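Local coordinates for mevalonate kinase, putative (Leishmania major, PDB 2HFS), which probably phosphorylates (R)-mevalonate with ATP to give (R)-5-phosphomevalonate, an early step of isoprenoid and sterol biosynthesis, at residues P53-L58 against L93-L98; L58-R64 against L98-G103; A81-L86 against D118-S123. One frame throughout, in Å; residues are numbered along the deposited sequence.

Contact 1: residues P53-L58 against L93-L98; sequences PGVPGL and LSGDGL
G57 and L98 begin the parallel pairing of two strands, and the loops that lead into those strands, 53-57 and 93-96, illustrate how a sheet edge can be started by main-chain bonds with little help from side chains. Three backbone hydrogen bonds tie the segments. G57 gives its N-H to L93 O, 2.7 Å from N to O and nearly straight, and in turn its own carbonyl accepts from L98 N. The third, from G97 N to V55 O, is weak because the N-H points well off the oxygen (115°). C-H groups add to these: P56 CA lies 3.3 Å from G95 O, and G97 CA is 3.1 Å from G57 O.

One side chain joins the polar set. D96 holds CG anti to its carbonyl carbon (chi1 -63°), which carries OD1 to G54 N at 2.8 Å; the N-H meets this oxygen from above the carboxylate plane, 47° out of it.

Apolar contacts gather toward the strand end. L93 CD1 lies 3.9 Å from L58 CB, while L58 CD1 comes to L98 CB at 3.8 Å, the two leucine side chains running at a slant to each other. Helices 70-88 and 114-130 continue this patch, with H82 and F122 on L58 and Y130 on L93.

The chemistry is thus divided: amides and carbonyls fix the glycine-rich, largely exposed loops, whereas the leucines lead from the protein surface into the apolar layer between sheet and helices.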
# COMPACT_ATOMS: atom_id res chain seq x y z
N PRO A 53 27.47 -14.64 13.52
CA PRO A 53 28.66 -14.39 14.33
C PRO A 53 29.88 -14.25 13.45
O PRO A 53 30.02 -14.98 12.47
CB PRO A 53 28.76 -15.64 15.20
CG PRO A 53 27.42 -16.15 15.24
CD PRO A 53 26.86 -15.95 13.85
N GLY A 54 30.72 -13.25 13.75
CA GLY A 54 31.96 -13.02 13.02
C GLY A 54 31.84 -12.32 11.68
O GLY A 54 32.85 -11.92 11.11
N VAL A 55 30.61 -12.22 11.16
CA VAL A 55 30.40 -11.63 9.84
C VAL A 55 29.61 -10.34 10.03
O VAL A 55 28.45 -10.40 10.45
CB VAL A 55 29.64 -12.59 8.87
CG1 VAL A 55 29.58 -12.00 7.47
CG2 VAL A 55 30.28 -13.98 8.87
N PRO A 56 30.24 -9.20 9.78
CA PRO A 56 29.64 -7.89 10.04
C PRO A 56 28.50 -7.57 9.07
O PRO A 56 28.43 -8.15 7.97
CB PRO A 56 30.79 -6.91 9.79
CG PRO A 56 32.04 -7.76 9.76
CD PRO A 56 31.61 -9.08 9.24
N GLY A 57 27.64 -6.64 9.48
CA GLY A 57 26.56 -6.13 8.64
C GLY A 57 25.35 -7.03 8.45
O GLY A 57 25.16 -8.05 9.14
N LEU A 58 24.51 -6.64 7.50
CA LEU A 58 23.22 -7.27 7.25
C LEU A 58 23.26 -7.99 5.92
O LEU A 58 23.39 -7.37 4.85
CB LEU A 58 22.10 -6.20 7.27
CG LEU A 58 20.66 -6.65 7.05
CD1 LEU A 58 20.19 -7.50 8.24
CD2 LEU A 58 19.74 -5.44 6.83
N LEU A 93 25.85 -3.47 13.81
CA LEU A 93 26.22 -4.72 13.16
C LEU A 93 27.71 -4.77 12.75
O LEU A 93 28.11 -5.61 11.95
CB LEU A 93 25.28 -4.97 11.97
CG LEU A 93 23.75 -5.11 12.27
CD1 LEU A 93 23.00 -5.64 11.06
CD2 LEU A 93 23.43 -5.96 13.51
N SER A 94 28.52 -3.90 13.35
CA SER A 94 29.94 -3.81 13.01
C SER A 94 30.80 -5.01 13.47
O SER A 94 31.86 -5.27 12.90
CB SER A 94 30.54 -2.48 13.48
OG SER A 94 30.49 -2.38 14.89
N GLY A 95 30.33 -5.74 14.48
CA GLY A 95 30.98 -6.98 14.92
C GLY A 95 30.28 -8.19 14.32
O GLY A 95 30.57 -8.57 13.18
N ASP A 96 29.39 -8.81 15.08
CA ASP A 96 28.51 -9.86 14.57
C ASP A 96 27.34 -9.20 13.85
O ASP A 96 26.75 -8.24 14.36
CB ASP A 96 27.94 -10.71 15.70
CG ASP A 96 28.99 -11.47 16.45
OD1 ASP A 96 30.10 -11.65 15.90
OD2 ASP A 96 28.78 -11.92 17.60
N GLY A 97 26.99 -9.74 12.70
CA GLY A 97 25.94 -9.18 11.87
C GLY A 97 24.68 -9.99 11.97
O GLY A 97 24.46 -10.72 12.95
N LEU A 98 23.84 -9.86 10.95
CA LEU A 98 22.57 -10.57 10.87
C LEU A 98 22.38 -11.15 9.47
O LEU A 98 22.74 -10.54 8.47
CB LEU A 98 21.39 -9.62 11.18
CG LEU A 98 21.27 -8.99 12.58
CD1 LEU A 98 20.11 -7.99 12.65
CD2 LEU A 98 21.10 -10.03 13.69

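Contact 2: residues L58-R64 against L98-G103; sequences LQVDDQR and LKMFIG
I102, opposite D62 in a parallel strand pair, shows how one branched residue can serve several neighbours. Its CB lies 3.9 Å from D62 OD1. Beyond it CG1, roughly anti to the carbonyl carbon but twisted off the staggered position (chi1 -34°), passes near D61 O and D62 CA. The tip, CD1, rests 3.7 Å from V60 CG1 and 3.8 Å from D62 CG. The other branch meets the arginine chain alongside, I102 CG2 lying 3.6 Å from R64 CD. That chain bends at chi3 and returns to D62 side-on: R64 NE bonds D62 OD1 at 2.9 Å and R64 NH2 bonds D62 OD2 at 2.8 Å, each through a syn lone pair and in the guanidinium plane. The two bonds fix carboxylate and guanidinium against each other, with the I102 branches touching both residues.

Five backbone bonds, from Q59 N to L98 O through Q63 N to I102 O, keep the strands in step. On the face of D61 and F101, D61 OD2 approaches the ring edge at F101 CD1, 3.4 Å away.

Strand 58-62, helix 70-88 and strand 97-103 follow one another as a beta-alpha-beta unit, the two strands adjacent and parallel. M100, present as selenomethionine, and L58 face that helix and helix 114-130, while strand 36-52 pairs with 97-103 along its other edge.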
# COMPACT_ATOMS: atom_id res chain seq x y z
N LEU A 58 24.51 -6.64 7.50
CA LEU A 58 23.22 -7.27 7.25
C LEU A 58 23.26 -7.99 5.92
O LEU A 58 23.39 -7.37 4.85
CB LEU A 58 22.10 -6.20 7.27
CG LEU A 58 20.66 -6.65 7.05
CD1 LEU A 58 20.19 -7.50 8.24
CD2 LEU A 58 19.74 -5.44 6.83
N GLN A 59 23.14 -9.31 5.97
CA GLN A 59 23.12 -10.12 4.75
C GLN A 59 21.68 -10.34 4.31
O GLN A 59 20.91 -10.93 5.06
CB GLN A 59 23.79 -11.47 4.99
CG GLN A 59 25.20 -11.42 5.59
CD GLN A 59 26.12 -10.43 4.88
OE1 GLN A 59 26.20 -10.41 3.65
NE2 GLN A 59 26.83 -9.61 5.66
N VAL A 60 21.32 -9.87 3.12
CA VAL A 60 19.91 -9.94 2.70
C VAL A 60 19.68 -11.05 1.71
O VAL A 60 20.32 -11.12 0.64
CB VAL A 60 19.37 -8.62 2.09
CG1 VAL A 60 17.89 -8.78 1.63
CG2 VAL A 60 19.47 -7.49 3.08
N ASP A 61 18.72 -11.90 2.06
CA ASP A 61 18.29 -13.01 1.23
C ASP A 61 16.82 -12.75 0.89
O ASP A 61 15.91 -13.17 1.60
CB ASP A 61 18.52 -14.33 1.97
CG ASP A 61 18.10 -15.56 1.18
OD1 ASP A 61 17.90 -15.49 -0.08
OD2 ASP A 61 17.98 -16.66 1.77
N ASP A 62 16.64 -11.99 -0.19
CA ASP A 62 15.35 -11.45 -0.58
C ASP A 62 14.66 -12.42 -1.52
O ASP A 62 15.01 -12.53 -2.73
CB ASP A 62 15.53 -10.07 -1.24
CG ASP A 62 14.23 -9.29 -1.36
OD1 ASP A 62 13.14 -9.90 -1.30
OD2 ASP A 62 14.23 -8.04 -1.53
N GLN A 63 13.67 -13.13 -0.98
CA GLN A 63 12.93 -14.13 -1.74
C GLN A 63 11.45 -13.82 -1.97
O GLN A 63 10.68 -14.70 -2.35
CB GLN A 63 13.10 -15.51 -1.11
CG GLN A 63 14.54 -15.86 -0.84
CD GLN A 63 14.84 -17.32 -1.05
OE1 GLN A 63 13.93 -18.16 -1.13
NE2 GLN A 63 16.14 -17.64 -1.13
N ARG A 64 11.07 -12.57 -1.79
CA ARG A 64 9.72 -12.12 -2.15
C ARG A 64 9.38 -12.41 -3.62
O ARG A 64 10.26 -12.34 -4.49
CB ARG A 64 9.58 -10.62 -1.87
CG ARG A 64 9.82 -10.21 -0.46
CD ARG A 64 9.81 -8.72 -0.27
NE ARG A 64 10.94 -8.05 -0.90
CZ ARG A 64 10.96 -6.76 -1.19
NH1 ARG A 64 9.90 -6.01 -0.91
NH2 ARG A 64 12.06 -6.21 -1.73
N LEU A 98 23.84 -9.86 10.95
CA LEU A 98 22.57 -10.57 10.87
C LEU A 98 22.38 -11.15 9.47
O LEU A 98 22.74 -10.54 8.47
CB LEU A 98 21.39 -9.62 11.18
CG LEU A 98 21.27 -8.99 12.58
CD1 LEU A 98 20.11 -7.99 12.65
CD2 LEU A 98 21.10 -10.03 13.69
N LYS A 99 21.78 -12.33 9.42
CA LYS A 99 21.25 -12.83 8.17
C LYS A 99 19.76 -12.52 8.17
O LYS A 99 19.07 -12.82 9.14
CB LYS A 99 21.50 -14.33 8.04
CG LYS A 99 22.92 -14.64 7.57
CD LYS A 99 23.25 -16.14 7.63
CE LYS A 99 22.95 -16.85 6.34
NZ LYS A 99 23.43 -18.26 6.38
N MSE A 100 19.30 -11.93 7.07
CA MSE A 100 17.91 -11.50 6.90
C MSE A 100 17.29 -12.34 5.78
O MSE A 100 17.82 -12.40 4.66
CB MSE A 100 17.90 -10.01 6.52
CG MSE A 100 16.53 -9.37 6.50
SE MSE A 100 16.63 -7.44 6.06
CE MSE A 100 14.75 -7.16 6.01
N PHE A 101 16.19 -13.02 6.08
CA PHE A 101 15.43 -13.70 5.03
C PHE A 101 14.14 -12.94 4.78
O PHE A 101 13.42 -12.65 5.74
CB PHE A 101 15.15 -15.14 5.42
CG PHE A 101 14.31 -15.88 4.41
CD1 PHE A 101 14.92 -16.56 3.35
CD2 PHE A 101 12.92 -15.90 4.52
CE1 PHE A 101 14.15 -17.25 2.41
CE2 PHE A 101 12.13 -16.58 3.57
CZ PHE A 101 12.74 -17.26 2.53
N ILE A 102 13.85 -12.57 3.53
CA ILE A 102 12.58 -11.86 3.25
C ILE A 102 11.64 -12.69 2.40
O ILE A 102 12.02 -13.13 1.30
CB ILE A 102 12.77 -10.47 2.57
CG1 ILE A 102 14.05 -9.75 3.03
CG2 ILE A 102 11.53 -9.59 2.81
CD1 ILE A 102 14.27 -8.43 2.29
N GLY A 103 10.41 -12.86 2.88
CA GLY A 103 9.42 -13.72 2.23
C GLY A 103 7.99 -13.20 2.29
O GLY A 103 7.75 -12.00 2.09

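Contact 3: residues A81-L86 against D118-S123; sequences AHQLVL and DVVAFS
H82 and D118 join two helices, 70-88 and 114-130, that pack on the sheet of the N-terminal domain of this GHMP kinase. The short segments run in roughly the same direction, at 35°, with axes 10.3 Å apart, a separation bridged by large side chains.

The polar link is a histidine-carboxylate hydrogen bond. H82 NE2 reaches D118 OD1 at 2.9 Å and almost straight. The oxygen lies in the imidazole plane, at the ring edge; seen from the acid, the donor comes on the syn side but 29° out of the carboxylate plane, the two flat groups being nearly perpendicular. D118 OD2 is gripped by Q78 and Y150, so both oxygens of this buried acid have partners.

Aromatic and apolar packing centres on F122. The ring reaches helix 70-88 because the first torsion of F122 (chi1 -172°) swings CG away from the main-chain N, and it lies obliquely to the H82 ring, centroids 4.7 Å apart. H82 O lies at the ring edge, in its plane, 3.4 Å from F122 CE2. L86 meets the ring at about a right angle, CD2 3.7 Å from F122 CZ, and V85 CG1 lies beside F122 CD2, the two side chains running antiparallel. V119 CG1 touches both A81 CB and V85 CG2. M100 of strand 97-103 packs against H82, D118 and F122.

S123 completes the interface: its OG bonds S142 of helix 136-146 and V119 O, at 2.9 Å, and touches V85 CG1 at 3.5 Å.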
# COMPACT_ATOMS: atom_id res chain seq x y z
N ALA A 81 17.19 2.16 3.37
CA ALA A 81 16.01 1.95 4.21
C ALA A 81 16.34 1.10 5.44
O ALA A 81 16.03 1.48 6.57
CB ALA A 81 14.89 1.29 3.38
N HIS A 82 16.96 -0.04 5.21
CA HIS A 82 17.31 -0.95 6.30
C HIS A 82 18.29 -0.31 7.29
O HIS A 82 18.18 -0.52 8.51
CB HIS A 82 17.89 -2.24 5.75
CG HIS A 82 16.87 -3.13 5.12
ND1 HIS A 82 17.21 -4.23 4.36
CD2 HIS A 82 15.51 -3.08 5.13
CE1 HIS A 82 16.11 -4.82 3.94
NE2 HIS A 82 15.07 -4.15 4.39
N GLN A 83 19.25 0.45 6.77
CA GLN A 83 20.23 1.09 7.63
C GLN A 83 19.56 2.16 8.49
O GLN A 83 19.90 2.33 9.66
CB GLN A 83 21.42 1.65 6.83
CG GLN A 83 22.59 2.08 7.72
CD GLN A 83 23.11 0.93 8.56
OE1 GLN A 83 23.51 -0.09 8.03
NE2 GLN A 83 23.11 1.11 9.88
N LEU A 84 18.59 2.86 7.91
CA LEU A 84 17.81 3.86 8.66
C LEU A 84 17.11 3.25 9.87
O LEU A 84 17.10 3.84 10.96
CB LEU A 84 16.78 4.48 7.73
CG LEU A 84 17.42 5.63 6.93
CD1 LEU A 84 16.48 6.12 5.87
CD2 LEU A 84 17.81 6.76 7.87
N VAL A 85 16.54 2.07 9.66
CA VAL A 85 15.85 1.33 10.72
C VAL A 85 16.85 0.84 11.78
O VAL A 85 16.61 0.99 12.98
CB VAL A 85 15.03 0.16 10.15
CG1 VAL A 85 14.41 -0.72 11.29
CG2 VAL A 85 13.94 0.70 9.21
N LEU A 86 17.96 0.25 11.34
CA LEU A 86 18.98 -0.19 12.29
C LEU A 86 19.45 0.97 13.17
O LEU A 86 19.50 0.83 14.40
CB LEU A 86 20.17 -0.82 11.57
CG LEU A 86 19.85 -2.16 10.90
CD1 LEU A 86 20.99 -2.64 9.98
CD2 LEU A 86 19.56 -3.19 11.94
N ASP A 118 8.09 -4.08 3.76
CA ASP A 118 9.50 -4.44 4.01
C ASP A 118 9.98 -3.86 5.34
O ASP A 118 10.34 -4.63 6.25
CB ASP A 118 10.34 -3.97 2.82
CG ASP A 118 11.83 -4.33 2.93
OD1 ASP A 118 12.28 -4.94 3.93
OD2 ASP A 118 12.63 -4.04 2.03
N VAL A 119 9.98 -2.53 5.47
CA VAL A 119 10.51 -1.92 6.71
C VAL A 119 9.64 -2.24 7.92
O VAL A 119 10.17 -2.31 9.02
CB VAL A 119 10.82 -0.39 6.61
CG1 VAL A 119 12.05 -0.15 5.73
CG2 VAL A 119 9.62 0.44 6.11
N VAL A 120 8.34 -2.47 7.73
CA VAL A 120 7.51 -2.86 8.87
C VAL A 120 7.94 -4.24 9.37
O VAL A 120 8.24 -4.41 10.56
CB VAL A 120 6.00 -2.80 8.56
CG1 VAL A 120 5.19 -3.52 9.63
CG2 VAL A 120 5.54 -1.33 8.44
N ALA A 121 7.99 -5.21 8.46
CA ALA A 121 8.37 -6.58 8.84
C ALA A 121 9.73 -6.61 9.53
O ALA A 121 9.91 -7.26 10.57
CB ALA A 121 8.37 -7.48 7.59
N PHE A 122 10.68 -5.86 8.97
CA PHE A 122 12.03 -5.71 9.51
C PHE A 122 12.04 -5.16 10.95
O PHE A 122 12.69 -5.72 11.83
CB PHE A 122 12.86 -4.82 8.56
CG PHE A 122 14.33 -4.74 8.90
CD1 PHE A 122 15.02 -5.82 9.43
CD2 PHE A 122 15.02 -3.54 8.68
CE1 PHE A 122 16.41 -5.72 9.73
CE2 PHE A 122 16.39 -3.43 8.97
CZ PHE A 122 17.08 -4.52 9.49
N SER A 123 11.32 -4.05 11.16
CA SER A 123 11.19 -3.44 12.48
C SER A 123 10.64 -4.41 13.51
O SER A 123 11.13 -4.47 14.63
CB SER A 123 10.31 -2.20 12.40
OG SER A 123 10.95 -1.21 11.60

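From the N terminus, the chain leaves strand 36-52, turns through 53-57 and runs along strand 58-62 before helix 70-88 carries it back to 93-98. Contact 1 closes this excursion at its start, and contact 2 continues the same pairing, sharing L58 and L98, so together they complete the beta-alpha-beta unit. Contact 3 joins the helix of that unit to the next one, 114-130. The segments of all three contacts alternate along the chain, so every pair of loops crosses and none nests. The layers meet where SE of the selenomethionine M100 lies 3.4 Å from H82 CE1 and where L58 CD2 reaches F122 CZ, tying sheet and both helices into one core.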